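Vacuolar aminopeptidase 1 (Saccharomyces cerevisiae, PDB 5JGF) removes N-terminal amino acids, preferably neutral or hydrophobic ones, from peptides in the yeast vacuole using zinc, and is the major cargo of the cytoplasm-to-vacuole targeting pathway. Local coordinates at residues D[29-34]-D[266-271]; D[66-71]-D[294-299]; D[89-94]-D[261-266]. All coordinates share one frame; numbering follows the deposited sequence.

Interaction 1 of 3, residues D[29-34]-D[266-271]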
# COMPACT_ATOMS: atom_id res chain seq x y z
N VAL D 29 3.27 38.38 -36.69
CA VAL D 29 3.89 39.69 -36.60
C VAL D 29 4.00 40.31 -37.99
O VAL D 29 3.71 41.50 -38.16
CB VAL D 29 5.29 39.60 -35.95
CG1 VAL D 29 6.03 40.92 -36.09
CG2 VAL D 29 5.15 39.23 -34.47
N SER D 30 4.39 39.51 -38.98
CA SER D 30 4.54 39.97 -40.35
C SER D 30 3.19 40.44 -40.86
O SER D 30 3.11 41.43 -41.57
CB SER D 30 5.06 38.84 -41.23
OG SER D 30 5.35 39.29 -42.53
N PHE D 31 2.14 39.71 -40.51
CA PHE D 31 0.78 40.05 -40.92
C PHE D 31 0.38 41.43 -40.40
O PHE D 31 -0.17 42.26 -41.14
CB PHE D 31 -0.21 39.02 -40.37
CG PHE D 31 -1.66 39.41 -40.52
CD1 PHE D 31 -2.36 39.14 -41.70
CD2 PHE D 31 -2.33 40.07 -39.49
CE1 PHE D 31 -3.70 39.51 -41.83
CE2 PHE D 31 -3.67 40.44 -39.61
CZ PHE D 31 -4.35 40.16 -40.79
N PHE D 32 0.62 41.67 -39.11
CA PHE D 32 0.27 42.95 -38.51
C PHE D 32 1.13 44.09 -39.03
O PHE D 32 0.66 45.23 -39.15
CB PHE D 32 0.37 42.87 -36.98
CG PHE D 32 -0.72 42.05 -36.35
CD1 PHE D 32 -2.05 42.26 -36.68
CD2 PHE D 32 -0.41 41.06 -35.42
CE1 PHE D 32 -3.07 41.50 -36.09
CE2 PHE D 32 -1.42 40.29 -34.83
CZ PHE D 32 -2.75 40.51 -35.17
N ALA D 33 2.40 43.80 -39.32
CA ALA D 33 3.30 44.82 -39.85
C ALA D 33 2.78 45.28 -41.20
O ALA D 33 2.78 46.47 -41.52
CB ALA D 33 4.71 44.26 -40.00
N GLU D 34 2.34 44.31 -42.00
CA GLU D 34 1.82 44.59 -43.33
C GLU D 34 0.54 45.41 -43.25
O GLU D 34 0.33 46.33 -44.04
CB GLU D 34 1.56 43.28 -44.06
CG GLU D 34 1.22 43.43 -45.52
CD GLU D 34 1.17 42.08 -46.23
OE1 GLU D 34 0.47 41.93 -47.24
OE2 GLU D 34 1.84 41.14 -45.76
N CYS D 266 -7.17 37.73 -28.89
CA CYS D 266 -7.12 39.08 -28.33
C CYS D 266 -6.17 39.97 -29.13
O CYS D 266 -6.43 41.16 -29.31
CB CYS D 266 -6.66 39.06 -26.87
SG CYS D 266 -7.92 38.54 -25.70
N SER D 267 -5.06 39.39 -29.58
CA SER D 267 -4.09 40.16 -30.36
C SER D 267 -4.73 40.72 -31.62
O SER D 267 -4.58 41.90 -31.93
CB SER D 267 -2.88 39.29 -30.72
OG SER D 267 -2.12 38.99 -29.57
N PHE D 268 -5.46 39.87 -32.34
CA PHE D 268 -6.14 40.28 -33.57
C PHE D 268 -7.20 41.34 -33.27
O PHE D 268 -7.24 42.39 -33.92
CB PHE D 268 -6.80 39.07 -34.23
CG PHE D 268 -7.51 39.38 -35.52
CD1 PHE D 268 -6.81 39.41 -36.73
CD2 PHE D 268 -8.88 39.63 -35.53
CE1 PHE D 268 -7.47 39.68 -37.93
CE2 PHE D 268 -9.55 39.90 -36.73
CZ PHE D 268 -8.84 39.93 -37.93
N ALA D 269 -8.05 41.07 -32.29
CA ALA D 269 -9.10 42.00 -31.92
C ALA D 269 -8.53 43.36 -31.50
O ALA D 269 -9.07 44.40 -31.86
CB ALA D 269 -9.95 41.42 -30.79
N ALA D 270 -7.44 43.34 -30.73
CA ALA D 270 -6.83 44.59 -30.28
C ALA D 270 -6.21 45.37 -31.43
O ALA D 270 -6.38 46.59 -31.51
CB ALA D 270 -5.77 44.30 -29.21
N MET D 271 -5.51 44.69 -32.33
CA MET D 271 -4.89 45.36 -33.47
C MET D 271 -5.92 45.94 -34.43
O MET D 271 -5.76 47.06 -34.93
CB MET D 271 -3.96 44.41 -34.24
CG MET D 271 -2.62 44.16 -33.57
SD MET D 271 -1.66 45.67 -33.22
CE MET D 271 -1.76 46.51 -34.71
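M271 of helix 261-278 lies across the ring of F32 on helix 25-38, and its chain can be traced outward over that ring. Its CB sits 3.6 Å from F32 CE1, at the rim. Turned anti to the carbonyl carbon (chi1 -77°), CG then moves over the face, 3.7 Å from the ring centroid and 14° off the normal, a CH-pi contact. The next bend lifts SD to 5.1 Å from the same centroid; still above the face, it makes a long Met-aromatic contact. CE ends the chain without coming into contact with the ring. At the edge of the same ring, F32 CZ meets F268 CA at 3.8 Å. F32 CZ is also 4.0 Å from S267 O. F31 CE2 approaches the edge of the F268 ring at CE1, 4.2 Å away, and F18 of helix 7-21 meets all three phenylalanine rings.

The segment axes are 11.8 Å apart and only 7° from parallel, so large side chains bridge the two helices on one face of the mixed sheet, where F32 and M271 also rest on L294. With no hydrogen bond between the segments, and S267 OG committed to D263 O, the buried contact is apolar and depends on ring and thioether surfaces fitting together.

Interaction 2 of 3, residues D[66-71]-D[294-299]. With ZN (zinc ion), chain L.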
# COMPACT_ATOMS: atom_id res chain seq x y z
N ASN D 66 13.14 41.06 -32.61
CA ASN D 66 13.30 39.62 -32.81
C ASN D 66 12.35 39.04 -33.85
O ASN D 66 12.32 37.83 -34.07
CB ASN D 66 13.08 38.90 -31.47
CG ASN D 66 13.67 37.51 -31.45
OD1 ASN D 66 14.89 37.34 -31.57
ND2 ASN D 66 12.82 36.49 -31.29
N GLY D 67 11.57 39.91 -34.50
CA GLY D 67 10.61 39.45 -35.50
C GLY D 67 9.39 38.78 -34.88
O GLY D 67 8.56 38.22 -35.59
N THR D 68 9.27 38.85 -33.55
CA THR D 68 8.16 38.22 -32.84
C THR D 68 7.55 39.08 -31.74
O THR D 68 6.65 38.63 -31.02
CB THR D 68 8.62 36.90 -32.18
OG1 THR D 68 9.66 37.19 -31.23
CG2 THR D 68 9.17 35.93 -33.22
N ASN D 69 8.04 40.31 -31.60
CA ASN D 69 7.60 41.24 -30.56
C ASN D 69 7.34 42.56 -31.30
O ASN D 69 8.28 43.18 -31.81
CB ASN D 69 8.75 41.36 -29.55
CG ASN D 69 8.43 42.24 -28.34
OD1 ASN D 69 9.35 42.59 -27.60
ND2 ASN D 69 7.16 42.57 -28.12
N LEU D 70 6.08 42.99 -31.37
CA LEU D 70 5.73 44.20 -32.09
C LEU D 70 4.98 45.22 -31.25
O LEU D 70 4.16 44.87 -30.41
CB LEU D 70 4.90 43.83 -33.33
CG LEU D 70 4.37 44.94 -34.25
CD1 LEU D 70 4.16 44.37 -35.64
CD2 LEU D 70 3.07 45.52 -33.71
N SER D 71 5.27 46.50 -31.48
CA SER D 71 4.60 47.57 -30.77
C SER D 71 4.17 48.63 -31.78
O SER D 71 5.00 49.20 -32.48
CB SER D 71 5.52 48.21 -29.73
OG SER D 71 4.83 49.24 -29.04
N LEU D 294 2.42 43.70 -28.78
CA LEU D 294 2.28 42.25 -28.88
C LEU D 294 3.58 41.57 -28.47
O LEU D 294 4.64 41.82 -29.05
CB LEU D 294 1.93 41.88 -30.32
CG LEU D 294 0.73 42.64 -30.89
CD1 LEU D 294 0.50 42.24 -32.34
CD2 LEU D 294 -0.52 42.36 -30.05
N TYR D 295 3.49 40.68 -27.48
CA TYR D 295 4.65 39.98 -26.95
C TYR D 295 4.78 38.52 -27.35
O TYR D 295 3.80 37.83 -27.63
CB TYR D 295 4.62 40.05 -25.42
CG TYR D 295 4.66 41.46 -24.87
CD1 TYR D 295 5.86 42.16 -24.77
CD2 TYR D 295 3.48 42.09 -24.46
CE1 TYR D 295 5.89 43.46 -24.26
CE2 TYR D 295 3.50 43.39 -23.96
CZ TYR D 295 4.71 44.06 -23.86
OH TYR D 295 4.73 45.35 -23.36
N ASP D 296 6.02 38.06 -27.35
CA ASP D 296 6.35 36.67 -27.65
C ASP D 296 6.57 36.04 -26.28
O ASP D 296 6.56 36.72 -25.26
CB ASP D 296 7.65 36.62 -28.47
CG ASP D 296 7.98 35.23 -29.00
OD1 ASP D 296 9.07 35.08 -29.60
OD2 ASP D 296 7.17 34.29 -28.83
N ASN D 297 6.74 34.72 -26.26
CA ASN D 297 7.06 33.97 -25.06
C ASN D 297 6.23 34.08 -23.78
O ASN D 297 6.75 33.82 -22.69
CB ASN D 297 8.53 34.21 -24.71
CG ASN D 297 9.47 33.89 -25.86
OD1 ASN D 297 9.25 32.92 -26.60
ND2 ASN D 297 10.51 34.68 -26.01
N GLU D 298 4.96 34.45 -23.87
CA GLU D 298 4.15 34.51 -22.65
C GLU D 298 3.94 33.08 -22.16
O GLU D 298 3.90 32.81 -20.95
CB GLU D 298 2.79 35.16 -22.94
CG GLU D 298 1.86 35.31 -21.72
CD GLU D 298 1.21 34.00 -21.29
OE1 GLU D 298 1.02 33.12 -22.14
OE2 GLU D 298 0.86 33.87 -20.09
N GLU D 299 3.82 32.14 -23.10
CA GLU D 299 3.59 30.75 -22.75
C GLU D 299 4.77 30.07 -22.06
O GLU D 299 4.63 28.96 -21.55
CB GLU D 299 3.19 29.96 -24.00
CG GLU D 299 1.90 30.48 -24.65
CD GLU D 299 0.64 30.23 -23.82
OE1 GLU D 299 0.75 29.89 -22.62
OE2 GLU D 299 -0.46 30.39 -24.37
ZN ZN L . -1.77 30.28 -22.79
O HOH W 1 -1.39 32.23 -22.08
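L70 and L294 form an antiparallel hydrogen-bonded pair, each giving its N-H to the other's carbonyl. The bond from L294 N to L70 O is short and straight, 2.7 Å with 170° at the hydrogen, whereas that from L70 N to L294 O is longer, 3.0 Å, and more bent. L294 O also accepts from a second donor: N69 ND2 reaches it at 2.8 Å from above the carbonyl plane. N69 holds CG anti to its own N (chi1 -176°), which sets the amide beside the Y295 ring, the two planes 37° apart, with ND2 directed at this oxygen.

Just before the pair, T68 and N69 form a classic beta bulge against the end of strand 58-65, where that strand turns into strand 69-76 in the mixed sheet. T68 O is buried by the contact and has no hydrogen-bond partner. The T68 hydroxyl is better served. It donates to D296 OD1 at 2.7 Å, from above the carboxylate plane, and accepts an almost straight bond from N66 ND2, while N66 OD1 accepts from R426 of a second subunit. The other carboxylate oxygen, D296 OD2, takes N297 N at 2.6 Å, so both D296 oxygens are used and the loop after strand 289-295 is held at its start.

That loop runs on to the metal site. E299 binds one zinc ion through both carboxylate oxygens, OE2 at 2.0 Å and OE1, longer, at 2.5 Å, and its N donates to D93 OD1. In this structure E298 meets the site through water: OE1 accepts a 2.6 Å hydrogen bond from water 1, which is itself bound to the zinc.

Interaction 3 of 3, residues D[89-94]-D[261-266]. With ZN (zinc ion), chain K; ZN (zinc ion), chain L.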
# COMPACT_ATOMS: atom_id res chain seq x y z
N GLY D 89 -1.90 45.25 -24.08
CA GLY D 89 -0.80 44.32 -24.25
C GLY D 89 -1.31 42.90 -24.38
O GLY D 89 -2.13 42.46 -23.57
N SER D 90 -0.85 42.18 -25.40
CA SER D 90 -1.27 40.80 -25.63
C SER D 90 -0.07 39.98 -26.10
O SER D 90 0.99 40.54 -26.40
CB SER D 90 -2.36 40.75 -26.70
OG SER D 90 -3.50 41.49 -26.31
N HIS D 91 -0.23 38.66 -26.15
CA HIS D 91 0.88 37.85 -26.62
C HIS D 91 0.54 37.14 -27.92
O HIS D 91 -0.59 36.70 -28.13
CB HIS D 91 1.37 36.87 -25.53
CG HIS D 91 0.41 35.77 -25.18
ND1 HIS D 91 0.43 34.55 -25.81
CD2 HIS D 91 -0.53 35.68 -24.21
CE1 HIS D 91 -0.45 33.74 -25.24
NE2 HIS D 91 -1.04 34.41 -24.26
N VAL D 92 1.52 37.07 -28.81
CA VAL D 92 1.32 36.44 -30.11
C VAL D 92 1.90 35.04 -30.23
O VAL D 92 1.73 34.39 -31.25
CB VAL D 92 1.87 37.32 -31.25
CG1 VAL D 92 0.94 38.49 -31.49
CG2 VAL D 92 3.27 37.81 -30.90
N ASP D 93 2.60 34.58 -29.20
CA ASP D 93 3.13 33.22 -29.25
C ASP D 93 1.98 32.32 -28.82
O ASP D 93 1.10 32.74 -28.07
CB ASP D 93 4.33 33.03 -28.31
CG ASP D 93 3.98 33.26 -26.84
OD1 ASP D 93 4.35 32.40 -26.01
OD2 ASP D 93 3.35 34.29 -26.52
N ALA D 94 1.97 31.09 -29.33
CA ALA D 94 0.94 30.13 -28.97
C ALA D 94 1.60 28.77 -28.79
O ALA D 94 2.68 28.53 -29.33
CB ALA D 94 -0.12 30.04 -30.05
N LEU D 261 -5.98 30.05 -30.53
CA LEU D 261 -6.77 31.20 -30.09
C LEU D 261 -6.05 31.99 -28.98
O LEU D 261 -6.12 33.21 -28.93
CB LEU D 261 -8.15 30.75 -29.60
CG LEU D 261 -9.12 30.12 -30.60
CD1 LEU D 261 -10.47 29.91 -29.94
CD2 LEU D 261 -9.28 31.04 -31.82
N ASP D 262 -5.37 31.28 -28.10
CA ASP D 262 -4.62 31.89 -27.01
C ASP D 262 -3.22 32.22 -27.53
O ASP D 262 -2.45 31.30 -27.80
CB ASP D 262 -4.52 30.86 -25.87
CG ASP D 262 -3.72 31.36 -24.67
OD1 ASP D 262 -3.31 32.53 -24.65
OD2 ASP D 262 -3.53 30.57 -23.72
N ASP D 263 -2.87 33.50 -27.73
CA ASP D 263 -3.71 34.67 -27.46
C ASP D 263 -3.87 35.52 -28.74
O ASP D 263 -3.99 36.74 -28.69
CB ASP D 263 -3.04 35.49 -26.33
CG ASP D 263 -3.85 36.71 -25.88
OD1 ASP D 263 -5.09 36.65 -25.91
OD2 ASP D 263 -3.24 37.73 -25.49
N ARG D 264 -3.87 34.87 -29.90
CA ARG D 264 -4.00 35.59 -31.16
C ARG D 264 -5.42 36.12 -31.33
O ARG D 264 -5.68 37.01 -32.14
CB ARG D 264 -3.59 34.67 -32.32
CG ARG D 264 -2.08 34.42 -32.30
CD ARG D 264 -1.60 33.24 -33.13
NE ARG D 264 -0.18 33.04 -32.86
CZ ARG D 264 0.59 32.12 -33.43
NH1 ARG D 264 0.07 31.28 -34.32
NH2 ARG D 264 1.87 32.02 -33.10
N LEU D 265 -6.34 35.58 -30.53
CA LEU D 265 -7.73 36.05 -30.56
C LEU D 265 -7.77 37.50 -30.05
O LEU D 265 -8.32 38.39 -30.71
CB LEU D 265 -8.61 35.15 -29.68
CG LEU D 265 -10.08 35.51 -29.47
CD1 LEU D 265 -10.78 35.73 -30.81
CD2 LEU D 265 -10.75 34.38 -28.68
N CYS D 266 -7.17 37.73 -28.89
CA CYS D 266 -7.12 39.08 -28.33
C CYS D 266 -6.17 39.97 -29.13
O CYS D 266 -6.43 41.16 -29.31
CB CYS D 266 -6.66 39.06 -26.87
SG CYS D 266 -7.92 38.54 -25.70
ZN ZN K . -2.60 33.53 -23.08
ZN ZN L . -1.77 30.28 -22.79
O HOH W 2 -4.46 32.79 -21.71
O HOH W 1 -1.39 32.23 -22.08
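In the dinuclear zinc site of this M18 aminopeptidase, H91 from the end of strand 86-91 and D262 of segment 261-266 share a metal. H91 NE2 binds one zinc ion at 2.1 Å, and D262 OD1 binds the same ion at 2.0 Å. D262 OD2 holds the second zinc, making the carboxylate a bridge, and water 1 also joins the two ions. D344 completes the protein ligands of the first zinc; E299 and H438 serve the second. Behind the metals, H91 ND1 donates to D93 O at 3.0 Å, in the plane of the ring, which fixes the ring's rotation.

A cis peptide joins D262 to D263, whose OD2 accepts from H91 N at 3.2 Å (166° at the hydrogen), on the anti side of the carboxylate. R264, extended from CG to NE (chi2 163°), grips V92 O side-on, NE at 2.8 Å and NH2 at 3.0 Å, while A94 CB covers one guanidinium face. Replacing R264 with a leucine would probably leave V92 O without both these donors, and P23 O without NH1.

Strand and helix axes pass 7.1 Å apart at 144°. Strands 289-295 and 339-347 flank strand 86-91 in the mixed sheet, and helices 7-21 and 25-38 pack against R264.

How the interactions relate
Interactions 1 and 3 both use helix 261-278 and share C266: D262 supplies the zinc bridge, and residues S267 to M271 further along pack on 29-34. S267 OG also brings the two together, lying 3.1 Å from H91 O. Interaction 2 joins interaction 3 through neighbouring strands, Y295 N meeting S90 O and Y295 O meeting V92 N, both at 2.7 Å. It touches interaction 1 where F32 CD2 lies 3.4 Å from L294 CD1. Interactions 2 and 3 converge on one zinc ion and water 1, with D93 bonding the loop of 294-299. The three centres lie 10 to 11 Å apart; interaction 1 binds no metal, the S267 side chain lying about 8 Å from a zinc ion.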